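Local coordinates for protein trehalose-6-phosphate phosphatase (Neosartorya fumigata, PDB 5DXL) that belongs to the trehalose-phosphatase family of the HAD (haloacid dehalogenase-like) clan of phosphatase-type enzymes, at residues E222-R226 and K248-A252. Sequence-based numbering, arbitrary orientation.
Sequences EDMFR and KQTEA
The carboxylate of E222 grips the loop at T250 and E251 with both its oxygens. OE1 accepts the backbone N-H of E251 at 2.7 Å in an almost straight bond (174°), and OE2 accepts a hydrogen bond from T250 OG1, also 2.7 Å; each oxygen offers its syn lone pair. Glutamate suits this buried place because its chain, bent at chi2, can present two acceptors to two neighbouring donors. OE2 takes a further hydrogen from a water, which in turn accepts from K248 NZ. That ammonium has T242 OG1 as its strongest partner and also bonds D217 O, yet its positive charge, near E222, probably favours the ionised acid. Threonine gives a hydroxyl that works both ways: having donated to E222, T250 OG1 accepts A252 N at 3.0 Å, closing an ST turn. OG1 lies anti to its own backbone N (chi1 -179°), on the carbonyl side, where the N-H two residues on can meet it. In this Rossmann-like HAD core, helix 222-229 is thereby tied to the loop joining the parallel strands 238-243 and 254-256, the latter at the sheet edge. Next to these bonds, F225 lays one ring face against A252, whose CB stands 3.9 Å from the centroid in a CH-pi contact; a methyl is small enough to let loop and helix close up. The ring's edge receives E222 OE1 in plane. On the outer side, R226 and E251 cross, E251 CG lying over one guanidinium face, with the carboxylate plane turned 47° from it. R226 NE reaches E251 OE2 at 3.3 Å, a weak hydrogen bond within a salt bridge, while R226 NH1 makes a salt bridge to D223 OD1 whose hydrogen bond is weak, and E251 OE1 is held by a salt bridge to K229 NZ.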
loop_
_atom_site.group_PDB
_atom_site.type_symbol
_atom_site.label_atom_id
_atom_site.label_comp_id
_atom_site.label_asym_id
_atom_site.label_seq_id
_atom_site.Cartn_x
_atom_site.Cartn_y
_atom_site.Cartn_z
ATOM N N GLU A 222 4.641 -3.493 -5.072
ATOM C CA GLU A 222 4.904 -3.478 -6.510
ATOM C C GLU A 222 3.756 -2.837 -7.289
ATOM O O GLU A 222 3.975 -2.185 -8.308
ATOM C CB GLU A 222 5.171 -4.900 -7.017
ATOM C CG GLU A 222 6.481 -5.488 -6.495
ATOM C CD GLU A 222 7.698 -4.814 -7.112
ATOM O OE1 GLU A 222 7.686 -4.570 -8.337
ATOM O OE2 GLU A 222 8.657 -4.516 -6.371
ATOM N N ASP A 223 2.532 -2.989 -6.792
ATOM C CA ASP A 223 1.377 -2.440 -7.501
ATOM C C ASP A 223 1.365 -0.907 -7.446
ATOM O O ASP A 223 0.862 -0.256 -8.363
ATOM C CB ASP A 223 0.075 -3.026 -6.938
ATOM C CG ASP A 223 -0.143 -4.486 -7.357
ATOM O OD1 ASP A 223 0.284 -4.870 -8.476
ATOM O OD2 ASP A 223 -0.743 -5.249 -6.566
HETATM N N MSE A 224 1.932 -0.323 -6.385
HETATM C CA MSE A 224 2.098 1.133 -6.323
HETATM C C MSE A 224 3.039 1.595 -7.431
HETATM O O MSE A 224 2.764 2.594 -8.100
HETATM C CB MSE A 224 2.645 1.584 -4.963
HETATM C CG MSE A 224 1.716 1.274 -3.806
HETATM SE SE MSE A 224 2.176 2.268 -2.190
HETATM C CE MSE A 224 3.905 1.421 -1.793
ATOM N N PHE A 225 4.147 0.876 -7.604
ATOM C CA PHE A 225 5.138 1.249 -8.618
ATOM C C PHE A 225 4.520 1.137 -10.012
ATOM O O PHE A 225 4.722 2.009 -10.860
ATOM C CB PHE A 225 6.393 0.371 -8.542
ATOM C CG PHE A 225 6.998 0.257 -7.164
ATOM C CD1 PHE A 225 6.997 1.328 -6.278
ATOM C CD2 PHE A 225 7.574 -0.943 -6.759
ATOM C CE1 PHE A 225 7.558 1.204 -5.003
ATOM C CE2 PHE A 225 8.134 -1.080 -5.494
ATOM C CZ PHE A 225 8.133 -0.007 -4.612
ATOM N N ARG A 226 3.760 0.066 -10.229
ATOM C CA ARG A 226 3.031 -0.120 -11.488
ATOM C C ARG A 226 2.098 1.043 -11.757
ATOM O O ARG A 226 2.052 1.574 -12.864
ATOM C CB ARG A 226 2.218 -1.418 -11.472
ATOM C CG ARG A 226 3.018 -2.645 -11.765
ATOM C CD ARG A 226 2.134 -3.876 -12.018
ATOM N NE ARG A 226 2.972 -5.067 -12.029
ATOM C CZ ARG A 226 3.217 -5.814 -10.956
ATOM N NH1 ARG A 226 2.658 -5.509 -9.793
ATOM N NH2 ARG A 226 4.015 -6.871 -11.046
ATOM N N LYS A 248 17.332 -7.332 -7.096
ATOM C CA LYS A 248 15.902 -7.622 -6.973
ATOM C C LYS A 248 15.136 -7.146 -8.202
ATOM O O LYS A 248 15.257 -5.996 -8.629
ATOM C CB LYS A 248 15.339 -6.969 -5.709
ATOM C CG LYS A 248 13.826 -7.051 -5.562
ATOM C CD LYS A 248 13.379 -6.340 -4.290
ATOM C CE LYS A 248 11.868 -6.306 -4.159
ATOM N NZ LYS A 248 11.499 -5.786 -2.805
ATOM N N GLN A 249 14.359 -8.047 -8.786
ATOM C CA GLN A 249 13.517 -7.708 -9.914
ATOM C C GLN A 249 12.294 -6.964 -9.384
ATOM O O GLN A 249 11.645 -7.420 -8.441
ATOM C CB GLN A 249 13.119 -8.976 -10.665
ATOM C CG GLN A 249 12.415 -8.738 -11.973
ATOM C CD GLN A 249 12.269 -10.030 -12.763
ATOM O OE1 GLN A 249 13.240 -10.767 -12.950
ATOM N NE2 GLN A 249 11.052 -10.318 -13.213
ATOM N N THR A 250 12.004 -5.814 -9.979
ATOM C CA THR A 250 10.990 -4.920 -9.429
ATOM C C THR A 250 10.417 -3.994 -10.502
ATOM O O THR A 250 11.063 -3.716 -11.517
ATOM C CB THR A 250 11.586 -4.077 -8.276
ATOM O OG1 THR A 250 10.585 -3.212 -7.717
ATOM C CG2 THR A 250 12.746 -3.231 -8.776
ATOM N N GLU A 251 9.199 -3.521 -10.260
ATOM C CA GLU A 251 8.599 -2.466 -11.071
ATOM C C GLU A 251 9.147 -1.076 -10.718
ATOM O O GLU A 251 8.955 -0.121 -11.464
ATOM C CB GLU A 251 7.077 -2.464 -10.902
ATOM C CG GLU A 251 6.375 -3.725 -11.383
ATOM C CD GLU A 251 6.175 -3.750 -12.887
ATOM O OE1 GLU A 251 6.207 -2.673 -13.520
ATOM O OE2 GLU A 251 5.981 -4.852 -13.439
ATOM N N ALA A 252 9.819 -0.971 -9.575
ATOM C CA ALA A 252 10.471 0.271 -9.176
ATOM C C ALA A 252 11.638 0.585 -10.106
ATOM O O ALA A 252 12.100 -0.291 -10.840
ATOM C CB ALA A 252 10.970 0.174 -7.729
HETATM O O HOH W 1 8.814 -4.356 -3.681
#